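Oxidoreductase, NAD-binding/iron-sulfur cluster-binding protein (Nitratireductor pacificus pht-3B, PDB 6ZXU) probably removes halogen substituents from organic compounds by reduction, as a catabolic reductive dehalogenase carrying bound cobalamin and two [4Fe-4S] clusters. Local coordinates at residues L83-F87 and P349-M354; Y115-A119 and R451-R455; V145-Q149 and R175-A180; K340-A344 and W443-S447; L390-F394 and M426-Q430. One frame throughout, in Å; residues are numbered along the deposited sequence.

Contact 2 lies at the middle of the set and touches the other four. R455 NH2 forms a salt bridge to E178 OE2 of contact 3 at 2.7 Å, and R451 NH1 lies 2.9 Å from D429 O of contact 5, a probable hydrogen bond. F116 CZ packs on S447 O of contact 4 at 3.6 Å, and M354 CE of contact 1 meets M454 O at the same distance. Contacts 3 and 5 also join directly, through R175 NH2 and L390 O. Cobalamin touches Y453 of contact 2 and Q430 of contact 5, whereas the M354 side chain of contact 1 stays about 13 Å from it.

Contact 1: residues L83-F87 and P349-M354; sequences LFTRF and PLIQNM
F84, near the C-terminal end of helix 74-85, and F87, three residues on, present their rings to helix 342-354 in different ways. The F84 ring takes L350 CD2 over one face, 4.1 Å from the ring centroid, in a CH-pi contact where the two side chains cross at about a right angle. M354 reaches the same ring at its edge: SD lies close to the ring plane, 4.1 Å from F84 CZ, which makes a Met-aromatic contact. F87 is sandwiched. R86 CB sits over one face of its ring and P349 CB over the other, P349 CB coming within 3.6 Å of F87 CD1. The tip of F87 also meets N353, whose amide is turned 32° from the ring, with ND2 3.5 Å from F87 CZ.

That amide is held from its own helix. N353 ND2 donates to P349 O at 2.8 Å along a fairly straight line (163°), and P349 O receives N353 N as well. Beside it, L83 stretches out with CG anti to its backbone N (chi1 175°), which carries CD2 to 3.7 Å from M354 CG and sets CD1 against N353 CB. Beyond these segments, F84 also rests on A177 and E178 of helix 168-190.

Attraction between the segments therefore comes mainly from dispersion, with CH-pi and sulfur-aromatic terms added. The polar group closest to the rings, the N353 amide, has one N-H bonded to P349 O of its own helix, which holds the amide where ND2 rests near the tip of F87.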
# COMPACT_ATOMS: atom_id res chain seq x y z
N LEU A 83 19.88 -1.44 -4.86
CA LEU A 83 19.46 -0.11 -4.51
C LEU A 83 19.15 -0.02 -3.03
O LEU A 83 19.57 0.90 -2.37
CB LEU A 83 18.24 0.26 -5.32
CG LEU A 83 17.62 1.58 -4.97
CD1 LEU A 83 18.58 2.68 -5.38
CD2 LEU A 83 16.25 1.71 -5.72
N PHE A 84 18.37 -0.97 -2.50
CA PHE A 84 17.98 -0.92 -1.10
C PHE A 84 19.14 -1.14 -0.14
O PHE A 84 19.13 -0.58 0.94
CB PHE A 84 16.84 -1.94 -0.80
CG PHE A 84 15.60 -1.73 -1.61
CD1 PHE A 84 15.21 -0.45 -2.05
CD2 PHE A 84 14.74 -2.80 -1.86
CE1 PHE A 84 14.07 -0.28 -2.83
CE2 PHE A 84 13.58 -2.63 -2.60
CZ PHE A 84 13.24 -1.38 -3.10
N THR A 85 20.15 -1.91 -0.57
CA THR A 85 21.41 -2.03 0.14
C THR A 85 22.13 -0.74 0.54
O THR A 85 22.67 -0.64 1.64
CB THR A 85 22.37 -2.88 -0.68
OG1 THR A 85 21.79 -4.17 -0.91
CG2 THR A 85 23.68 -3.01 0.01
N ARG A 86 22.02 0.30 -0.28
CA ARG A 86 22.60 1.62 0.02
C ARG A 86 22.00 2.23 1.26
O ARG A 86 22.55 3.16 1.83
CB ARG A 86 22.39 2.58 -1.18
CG ARG A 86 22.82 1.88 -2.48
CD ARG A 86 23.11 2.72 -3.70
NE ARG A 86 22.14 3.76 -3.99
CZ ARG A 86 22.28 5.06 -3.70
NH1 ARG A 86 21.32 5.93 -4.08
NH2 ARG A 86 23.36 5.51 -3.05
N PHE A 87 20.86 1.74 1.72
CA PHE A 87 20.21 2.39 2.85
C PHE A 87 20.14 1.48 4.13
O PHE A 87 19.41 1.81 5.09
CB PHE A 87 18.79 2.86 2.44
CG PHE A 87 18.77 3.63 1.14
CD1 PHE A 87 19.40 4.87 1.09
CD2 PHE A 87 18.25 3.10 -0.00
CE1 PHE A 87 19.51 5.56 -0.10
CE2 PHE A 87 18.32 3.80 -1.18
CZ PHE A 87 18.94 5.03 -1.23
N PRO A 349 14.19 7.57 1.67
CA PRO A 349 15.31 7.33 0.72
C PRO A 349 14.99 6.27 -0.34
O PRO A 349 15.39 6.42 -1.50
CB PRO A 349 16.45 6.82 1.63
CG PRO A 349 16.10 7.32 3.00
CD PRO A 349 14.61 7.38 3.07
N LEU A 350 14.26 5.23 0.04
CA LEU A 350 13.90 4.19 -0.92
C LEU A 350 12.94 4.76 -1.97
O LEU A 350 13.14 4.60 -3.17
CB LEU A 350 13.26 2.99 -0.24
CG LEU A 350 14.14 2.04 0.57
CD1 LEU A 350 14.64 2.73 1.81
CD2 LEU A 350 13.38 0.73 0.96
N ILE A 351 11.96 5.51 -1.52
CA ILE A 351 10.98 6.13 -2.38
C ILE A 351 11.67 7.08 -3.37
O ILE A 351 11.44 7.03 -4.56
CB ILE A 351 9.89 6.87 -1.53
CG1 ILE A 351 8.98 5.89 -0.85
CG2 ILE A 351 9.08 7.77 -2.44
CD1 ILE A 351 8.06 6.54 0.17
N GLN A 352 12.49 7.97 -2.88
CA GLN A 352 13.10 8.97 -3.77
C GLN A 352 14.07 8.37 -4.78
O GLN A 352 14.15 8.79 -5.91
CB GLN A 352 13.76 10.07 -2.98
CG GLN A 352 12.83 10.99 -2.27
CD GLN A 352 13.61 11.93 -1.30
OE1 GLN A 352 14.77 11.65 -0.89
NE2 GLN A 352 12.96 13.06 -0.93
N ASN A 353 14.82 7.38 -4.37
CA ASN A 353 15.80 6.80 -5.23
C ASN A 353 15.32 5.74 -6.15
O ASN A 353 16.10 5.22 -6.93
CB ASN A 353 16.97 6.33 -4.41
CG ASN A 353 17.76 7.53 -3.85
OD1 ASN A 353 18.55 8.15 -4.57
ND2 ASN A 353 17.49 7.90 -2.60
N MET A 354 14.06 5.35 -6.05
CA MET A 354 13.46 4.51 -7.08
C MET A 354 13.06 5.31 -8.31
O MET A 354 12.89 4.75 -9.40
CB MET A 354 12.27 3.71 -6.53
CG MET A 354 12.66 2.49 -5.71
SD MET A 354 11.25 1.45 -5.23
CE MET A 354 10.40 2.48 -4.00

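Contact 2: residues Y115-A119 and R451-R455; sequences YFLDA and RAYMR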
# COMPACT_ATOMS: atom_id res chain seq x y z
N TYR A 115 5.83 -6.29 10.97
CA TYR A 115 4.63 -6.91 10.48
C TYR A 115 3.86 -5.90 9.61
O TYR A 115 3.30 -6.29 8.59
CB TYR A 115 3.73 -7.41 11.66
CG TYR A 115 4.25 -8.68 12.29
CD1 TYR A 115 4.47 -9.80 11.51
CD2 TYR A 115 4.54 -8.77 13.62
CE1 TYR A 115 4.92 -10.98 12.04
CE2 TYR A 115 5.01 -9.94 14.15
CZ TYR A 115 5.19 -11.04 13.39
OH TYR A 115 5.59 -12.22 13.89
N PHE A 116 3.84 -4.63 9.99
CA PHE A 116 3.27 -3.54 9.20
C PHE A 116 3.88 -3.51 7.77
O PHE A 116 3.16 -3.32 6.77
CB PHE A 116 3.43 -2.23 9.92
CG PHE A 116 3.06 -1.01 9.12
CD1 PHE A 116 1.70 -0.73 8.85
CD2 PHE A 116 3.99 -0.11 8.71
CE1 PHE A 116 1.33 0.39 8.17
CE2 PHE A 116 3.63 1.03 7.97
CZ PHE A 116 2.30 1.27 7.73
N LEU A 117 5.16 -3.82 7.68
CA LEU A 117 5.88 -3.85 6.39
C LEU A 117 5.80 -5.18 5.73
O LEU A 117 6.49 -5.44 4.77
CB LEU A 117 7.33 -3.43 6.59
CG LEU A 117 7.57 -2.06 7.15
CD1 LEU A 117 9.04 -1.84 7.40
CD2 LEU A 117 7.09 -0.96 6.23
N ASP A 118 4.95 -6.06 6.24
CA ASP A 118 4.71 -7.37 5.67
C ASP A 118 5.88 -8.39 5.84
O ASP A 118 6.05 -9.29 5.04
CB ASP A 118 4.23 -7.26 4.22
CG ASP A 118 3.04 -6.36 4.09
OD1 ASP A 118 1.97 -6.73 4.67
OD2 ASP A 118 3.18 -5.25 3.49
N ALA A 119 6.61 -8.31 6.97
CA ALA A 119 7.35 -9.47 7.42
C ALA A 119 6.37 -10.59 7.71
O ALA A 119 5.27 -10.36 8.14
CB ALA A 119 8.15 -9.15 8.71
N ARG A 451 4.03 3.54 3.11
CA ARG A 451 4.26 2.12 2.96
C ARG A 451 3.67 1.59 1.65
O ARG A 451 4.31 0.92 0.89
CB ARG A 451 3.68 1.34 4.12
CG ARG A 451 3.66 -0.17 3.88
CD ARG A 451 2.75 -0.97 4.75
NE ARG A 451 2.45 -2.28 4.19
CZ ARG A 451 1.46 -2.49 3.32
NH1 ARG A 451 0.62 -1.49 2.97
NH2 ARG A 451 1.24 -3.68 2.82
N ALA A 452 2.44 1.95 1.38
CA ALA A 452 1.76 1.47 0.19
C ALA A 452 2.41 2.05 -1.07
O ALA A 452 2.53 1.34 -2.06
CB ALA A 452 0.26 1.79 0.30
N TYR A 453 2.76 3.32 -1.03
CA TYR A 453 3.48 4.00 -2.13
C TYR A 453 4.83 3.34 -2.40
O TYR A 453 5.15 3.01 -3.55
CB TYR A 453 3.74 5.42 -1.77
CG TYR A 453 2.55 6.32 -1.96
CD1 TYR A 453 1.64 6.07 -2.93
CD2 TYR A 453 2.43 7.46 -1.24
CE1 TYR A 453 0.60 6.94 -3.15
CE2 TYR A 453 1.37 8.32 -1.40
CZ TYR A 453 0.48 8.10 -2.40
OH TYR A 453 -0.58 9.02 -2.66
N MET A 454 5.57 3.06 -1.34
CA MET A 454 6.84 2.43 -1.46
C MET A 454 6.75 1.02 -1.98
O MET A 454 7.46 0.64 -2.94
CB MET A 454 7.56 2.48 -0.10
CG MET A 454 8.97 1.86 -0.03
SD MET A 454 8.82 0.10 0.23
CE MET A 454 7.72 -0.09 1.74
N ARG A 455 5.86 0.23 -1.43
CA ARG A 455 5.69 -1.14 -1.87
C ARG A 455 5.23 -1.22 -3.31
O ARG A 455 5.74 -2.06 -4.12
CB ARG A 455 4.69 -1.86 -0.99
CG ARG A 455 4.40 -3.30 -1.34
CD ARG A 455 5.62 -4.22 -1.29
NE ARG A 455 6.42 -4.01 -0.05
CZ ARG A 455 6.04 -4.40 1.18
NH1 ARG A 455 4.88 -5.04 1.35
NH2 ARG A 455 6.82 -4.15 2.25
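The backbone of L117 and D118 turns out of helix 103-116 in a Schellman motif, with D118 at positive phi (72°) as its C-prime residue, and this turn faces R451 and R455 of helix 445-469. D118 forms a salt-bridge network with both arginines, and a single oxygen carries it. R451 NH2 approaches D118 OD2 on its syn lone pair at 2.6 Å, nearly in its own guanidinium plane. R455 NH1 meets the same oxygen on the anti side at 2.7 Å, and R451 NE adds a weak bond. With two strong donors on OD2, the carboxylate is probably kept ionised.

R451 runs extended from CG to NE, and its CD lies over one face of the F116 ring, 3.8 Å from the centroid. R455 is instead bent at its CB-CG and CG-CD bonds, which turns its NH2 to L117 O at 2.9 Å while NH1 serves D118. R455 NH2 also forms a salt bridge to E178 of helix 168-190. A leucine in place of R455 would probably leave both D118 and E178 short of a positive partner and the L117 carbonyl without this donor.

The same helix carries Y453, which touches cobalamin, and R451 NH1 bonds to D429 O at the end of strand 422-429. At L117 O, R455 NH2 arrives from above the carbonyl plane, 38° out of it.

Contact 3: residues V145-Q149 and R175-A180; sequences VFAVQ and RCAEIA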
# COMPACT_ATOMS: atom_id res chain seq x y z
N VAL A 145 15.13 -9.94 14.02
CA VAL A 145 15.28 -10.89 12.96
C VAL A 145 13.88 -11.11 12.38
O VAL A 145 12.90 -11.20 13.13
CB VAL A 145 15.82 -12.23 13.46
CG1 VAL A 145 16.19 -13.13 12.32
CG2 VAL A 145 17.06 -12.00 14.35
N PHE A 146 13.78 -11.13 11.07
CA PHE A 146 12.50 -11.36 10.40
C PHE A 146 12.66 -12.20 9.19
O PHE A 146 13.72 -12.23 8.57
CB PHE A 146 11.79 -10.08 10.10
CG PHE A 146 12.53 -9.21 9.15
CD1 PHE A 146 12.41 -9.45 7.77
CD2 PHE A 146 13.28 -8.15 9.59
CE1 PHE A 146 13.06 -8.62 6.88
CE2 PHE A 146 13.99 -7.35 8.68
CZ PHE A 146 13.90 -7.60 7.32
N ALA A 147 11.61 -12.95 8.86
CA ALA A 147 11.58 -13.83 7.69
C ALA A 147 10.47 -13.28 6.77
O ALA A 147 9.43 -12.76 7.21
CB ALA A 147 11.28 -15.26 8.02
N VAL A 148 10.72 -13.38 5.51
CA VAL A 148 9.66 -13.18 4.51
C VAL A 148 9.47 -14.49 3.79
O VAL A 148 10.42 -15.04 3.21
CB VAL A 148 10.03 -12.00 3.54
CG1 VAL A 148 9.06 -11.91 2.33
CG2 VAL A 148 10.07 -10.72 4.29
N GLN A 149 8.25 -14.96 3.67
CA GLN A 149 7.98 -16.19 2.91
C GLN A 149 8.17 -16.03 1.41
O GLN A 149 7.93 -14.99 0.85
CB GLN A 149 6.53 -16.69 3.21
CG GLN A 149 6.33 -18.10 2.68
CD GLN A 149 5.09 -18.85 3.16
OE1 GLN A 149 5.03 -20.08 3.09
NE2 GLN A 149 4.09 -18.12 3.55
N ARG A 175 12.76 -8.02 -0.92
CA ARG A 175 11.80 -7.59 0.08
C ARG A 175 12.47 -7.53 1.46
O ARG A 175 12.19 -6.64 2.21
CB ARG A 175 10.61 -8.55 0.04
CG ARG A 175 9.50 -8.25 1.00
CD ARG A 175 8.83 -6.92 0.81
NE ARG A 175 8.65 -6.58 -0.63
CZ ARG A 175 7.73 -7.12 -1.43
NH1 ARG A 175 6.90 -8.08 -0.97
NH2 ARG A 175 7.65 -6.76 -2.74
N CYS A 176 13.40 -8.45 1.77
CA CYS A 176 14.14 -8.43 3.04
C CYS A 176 15.05 -7.22 3.18
O CYS A 176 15.06 -6.56 4.21
CB CYS A 176 14.92 -9.69 3.23
SG CYS A 176 13.87 -11.08 3.62
N ALA A 177 15.72 -6.84 2.10
CA ALA A 177 16.54 -5.66 2.12
C ALA A 177 15.73 -4.43 2.30
O ALA A 177 16.07 -3.53 3.01
CB ALA A 177 17.30 -5.59 0.83
N GLU A 178 14.61 -4.37 1.60
CA GLU A 178 13.69 -3.26 1.72
C GLU A 178 13.24 -3.05 3.16
O GLU A 178 13.35 -1.94 3.71
CB GLU A 178 12.44 -3.58 0.89
CG GLU A 178 11.37 -2.50 0.90
CD GLU A 178 9.94 -3.10 0.93
OE1 GLU A 178 9.47 -3.70 -0.08
OE2 GLU A 178 9.24 -3.00 2.00
N ILE A 179 12.71 -4.09 3.78
CA ILE A 179 12.25 -4.02 5.17
C ILE A 179 13.40 -3.68 6.11
O ILE A 179 13.29 -2.81 6.96
CB ILE A 179 11.56 -5.35 5.61
CG1 ILE A 179 10.33 -5.57 4.73
CG2 ILE A 179 11.25 -5.31 7.09
CD1 ILE A 179 9.64 -6.89 4.97
N ALA A 180 14.56 -4.31 5.94
CA ALA A 180 15.74 -4.02 6.82
C ALA A 180 16.22 -2.58 6.73
O ALA A 180 16.60 -1.99 7.72
CB ALA A 180 16.87 -4.97 6.50
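The carbonyl oxygen C176 O is met from two directions: A180 N donates to it at 2.9 Å as part of helix 168-190, and the ring edge of F146 comes up with CZ 3.5 Å away, near the ring plane. F146 reaches this place because its CG stands between the backbone N and the carbonyl carbon (chi1 63°), which turns the ring down from the strand onto the helix. There I179 covers one face, CG2 lying 3.8 Å from the ring centroid in a CH-pi contact, offset toward the rim. C176 SG stands obliquely to the ring, 5.4 Å from its centroid.

V148, two residues along and pointing to the same side of the strand, fills the next step. Its CG2 meets C176 SG at 3.9 Å and I179 CD1 at a like distance, while CG1 lies against the aliphatic CG of R175. V148 and R175 cross at about a right angle. The charged end of R175 turns away to helix 445-469, where NH2 forms a salt bridge with E458.

The strand and helix segments run at 144° to each other, with axes 9.1 Å apart. Strand 142-149 lies between 121-126 and 232-239 in an antiparallel four-stranded sheet, and helix 168-190 covers it here, with helices 74-85 and 445-469 packed against the helix in turn.

Contact 4: residues K340-A344 and W443-S447; sequences KHPLA and WISAS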
# COMPACT_ATOMS: atom_id res chain seq x y z
N LYS A 340 6.83 13.59 9.01
CA LYS A 340 6.99 14.00 10.36
C LYS A 340 7.30 12.82 11.29
O LYS A 340 7.90 13.01 12.32
CB LYS A 340 5.71 14.67 10.85
CG LYS A 340 5.24 15.81 10.01
CD LYS A 340 4.11 16.51 10.79
CE LYS A 340 3.00 17.02 9.93
NZ LYS A 340 2.00 17.86 10.65
N HIS A 341 6.89 11.59 10.94
CA HIS A 341 7.12 10.45 11.81
C HIS A 341 8.36 9.70 11.38
O HIS A 341 8.62 9.58 10.18
CB HIS A 341 5.89 9.54 11.78
CG HIS A 341 5.93 8.46 12.81
ND1 HIS A 341 6.71 7.33 12.67
CD2 HIS A 341 5.28 8.33 13.97
CE1 HIS A 341 6.52 6.53 13.71
NE2 HIS A 341 5.67 7.14 14.52
N PRO A 342 9.18 9.21 12.33
CA PRO A 342 10.45 8.50 11.97
C PRO A 342 10.33 7.29 11.06
O PRO A 342 11.27 6.98 10.32
CB PRO A 342 10.98 8.04 13.33
CG PRO A 342 10.52 9.08 14.27
CD PRO A 342 9.14 9.48 13.79
N LEU A 343 9.22 6.58 11.13
CA LEU A 343 9.01 5.45 10.25
C LEU A 343 8.88 5.85 8.80
O LEU A 343 9.50 5.24 7.92
CB LEU A 343 7.77 4.64 10.71
CG LEU A 343 7.50 3.36 9.94
CD1 LEU A 343 8.65 2.35 10.00
CD2 LEU A 343 6.23 2.68 10.43
N ALA A 344 8.07 6.87 8.53
CA ALA A 344 7.99 7.43 7.19
C ALA A 344 9.37 7.96 6.69
O ALA A 344 9.77 7.73 5.56
CB ALA A 344 6.98 8.56 7.18
N TRP A 443 -0.56 10.38 13.98
CA TRP A 443 0.87 10.31 13.65
C TRP A 443 1.27 9.21 12.72
O TRP A 443 2.32 9.28 12.12
CB TRP A 443 1.78 10.36 14.96
CG TRP A 443 1.53 11.64 15.60
CD1 TRP A 443 0.73 11.90 16.66
CD2 TRP A 443 1.97 12.91 15.10
NE1 TRP A 443 0.68 13.26 16.86
CE2 TRP A 443 1.40 13.89 15.90
CE3 TRP A 443 2.80 13.30 14.08
CZ2 TRP A 443 1.64 15.28 15.68
CZ3 TRP A 443 3.06 14.66 13.86
CH2 TRP A 443 2.48 15.63 14.66
N ILE A 444 0.42 8.23 12.52
CA ILE A 444 0.76 7.10 11.63
C ILE A 444 0.17 7.24 10.21
O ILE A 444 0.42 6.43 9.36
CB ILE A 444 0.35 5.79 12.30
CG1 ILE A 444 1.16 4.58 11.74
CG2 ILE A 444 -1.14 5.50 12.16
CD1 ILE A 444 2.63 4.75 11.93
N SER A 445 -0.70 8.22 10.00
CA SER A 445 -1.49 8.28 8.77
C SER A 445 -0.62 8.31 7.51
O SER A 445 -0.77 7.47 6.64
CB SER A 445 -2.41 9.50 8.78
OG SER A 445 -3.10 9.59 7.57
N ALA A 446 0.32 9.22 7.47
CA ALA A 446 1.18 9.31 6.34
C ALA A 446 2.08 8.10 6.19
O ALA A 446 2.46 7.74 5.05
CB ALA A 446 2.03 10.54 6.39
N SER A 447 2.44 7.44 7.29
CA SER A 447 3.21 6.19 7.18
C SER A 447 2.41 5.09 6.54
O SER A 447 2.98 4.24 5.83
CB SER A 447 3.73 5.76 8.60
OG SER A 447 4.78 6.58 9.06
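K340, H341 and A344 pack against W443 and S447 in a buried contact between the starts of two helices, 342-354 and 445-469. The backbones come closest at A344 and S447, whose CA atoms are 4.9 Å apart; alanine CB meets serine OG there at 3.5 Å.

H341 turns its CG anti to its backbone N (chi1 -171°), which places the ring beside the carbonyl of W443, H341 CD2 to W443 O being 3.6 Å. On the ring, ND1 accepts L343 N at 3.0 Å in a nearly straight bond (163°). The other ring nitrogen, NE2, bonds to F642 O, which leaves the imidazole held from two sides. An alanine here would probably leave L343 N without its cap and F642 O without this partner, and open a gap beside the W443 carbonyl.

K340 runs past the edge of the W443 indole, CD 3.7 Å from CZ3, and its NZ bonds to G585 O; W443 NE1 reaches T658 OG1.

The arrangement is a side-chain N-cap: H341 supplies the acceptor for the first turn of helix 342-354, beside the start of the helix that carries the cobalamin-binding S449.

Contact 5: residues L390-F394 and M426-Q430; sequences LGADF and MLIDQ
D393 crosses from the bulged end of strand 394-399 to strand 422-429 through its side chain. Its CB passes 3.4 Å from L427 O. CG, set beside the backbone N by chi1 of -63°, comes up to D429 CB at 3.9 Å. At the tip, OD2 accepts D429 N at 2.8 Å in an almost straight bond (175°), met on the anti side and 25° out of the carboxylate plane. The D429 carboxylate turns elsewhere, to a salt bridge with R513, which would ease any repulsion between the two acids.

The backbone around D393 forms a classic beta bulge, with D393 and F394 both opposite L427. L427 O takes D393 N at 3.0 Å and, more weakly, F394 N, while L427 N donates back to F394 O at 3.0 Å. On one face of the pair F394 and L427 lie together, CB to CB 4.1 Å. Away from that face, A392 CB meets M426 SD, and I428 CD1 reaches A392 CA.

Just before this, G391 ends helix 376-390 in a Schellman motif. Strand 422-429 runs between 394-399 and 514-521 in an antiparallel sheet; M426 and I428 meet helix 445-469, L427 rests on S516 of the cobalamin site, and Q430, just past the strand, touches the cobalamin itself.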
# COMPACT_ATOMS: atom_id res chain seq x y z
N LEU A 390 4.88 -10.71 -6.70
CA LEU A 390 5.71 -9.68 -6.13
C LEU A 390 5.03 -9.00 -4.98
O LEU A 390 5.67 -8.26 -4.24
CB LEU A 390 6.08 -8.62 -7.21
CG LEU A 390 6.96 -9.11 -8.36
CD1 LEU A 390 6.99 -8.09 -9.48
CD2 LEU A 390 8.37 -9.31 -7.80
N GLY A 391 3.75 -9.22 -4.80
CA GLY A 391 3.05 -8.71 -3.58
C GLY A 391 1.85 -7.80 -3.78
O GLY A 391 1.37 -7.20 -2.83
N ALA A 392 1.39 -7.63 -5.03
CA ALA A 392 0.18 -6.82 -5.23
C ALA A 392 -1.04 -7.48 -4.60
O ALA A 392 -1.13 -8.68 -4.53
CB ALA A 392 -0.04 -6.58 -6.72
N ASP A 393 -1.99 -6.68 -4.13
CA ASP A 393 -3.29 -7.17 -3.70
C ASP A 393 -4.36 -7.32 -4.81
O ASP A 393 -5.13 -8.23 -4.77
CB ASP A 393 -3.83 -6.29 -2.55
CG ASP A 393 -2.86 -6.39 -1.26
OD1 ASP A 393 -2.60 -7.54 -0.82
OD2 ASP A 393 -2.27 -5.36 -0.81
N PHE A 394 -4.32 -6.45 -5.81
CA PHE A 394 -5.12 -6.54 -7.03
C PHE A 394 -4.29 -6.13 -8.22
O PHE A 394 -3.50 -5.18 -8.14
CB PHE A 394 -6.34 -5.63 -6.95
CG PHE A 394 -7.33 -5.98 -5.88
CD1 PHE A 394 -7.13 -5.60 -4.58
CD2 PHE A 394 -8.40 -6.79 -6.15
CE1 PHE A 394 -8.00 -5.98 -3.56
CE2 PHE A 394 -9.28 -7.16 -5.13
CZ PHE A 394 -9.07 -6.75 -3.85
N MET A 426 -2.21 -1.63 -10.21
CA MET A 426 -2.15 -2.51 -9.03
C MET A 426 -2.54 -1.77 -7.79
O MET A 426 -2.29 -0.59 -7.67
CB MET A 426 -0.80 -3.09 -8.89
CG MET A 426 -0.54 -4.01 -10.03
SD MET A 426 1.13 -4.64 -10.18
CE MET A 426 1.98 -3.09 -10.57
N LEU A 427 -3.28 -2.44 -6.93
CA LEU A 427 -3.73 -1.89 -5.65
C LEU A 427 -2.94 -2.57 -4.51
O LEU A 427 -2.78 -3.77 -4.51
CB LEU A 427 -5.17 -2.05 -5.46
CG LEU A 427 -6.19 -1.50 -6.45
CD1 LEU A 427 -7.62 -1.77 -5.87
CD2 LEU A 427 -6.01 -0.02 -6.67
N ILE A 428 -2.49 -1.76 -3.59
CA ILE A 428 -1.83 -2.18 -2.35
C ILE A 428 -2.75 -1.76 -1.20
O ILE A 428 -3.07 -0.58 -1.07
CB ILE A 428 -0.45 -1.53 -2.21
CG1 ILE A 428 0.43 -1.74 -3.44
CG2 ILE A 428 0.22 -2.04 -0.95
CD1 ILE A 428 0.76 -3.21 -3.63
N ASP A 429 -3.13 -2.73 -0.40
CA ASP A 429 -3.98 -2.55 0.77
C ASP A 429 -3.20 -1.70 1.79
O ASP A 429 -2.07 -2.00 2.13
CB ASP A 429 -4.40 -3.90 1.36
CG ASP A 429 -5.43 -3.78 2.46
OD1 ASP A 429 -5.56 -2.66 3.09
OD2 ASP A 429 -6.05 -4.82 2.77
N GLN A 430 -3.79 -0.58 2.21
CA GLN A 430 -3.14 0.27 3.20
C GLN A 430 -3.03 -0.34 4.63
O GLN A 430 -2.17 0.13 5.40
CB GLN A 430 -3.79 1.61 3.33
CG GLN A 430 -3.42 2.54 2.18
CD GLN A 430 -3.54 4.03 2.55
OE1 GLN A 430 -3.17 4.46 3.63
NE2 GLN A 430 -4.08 4.82 1.60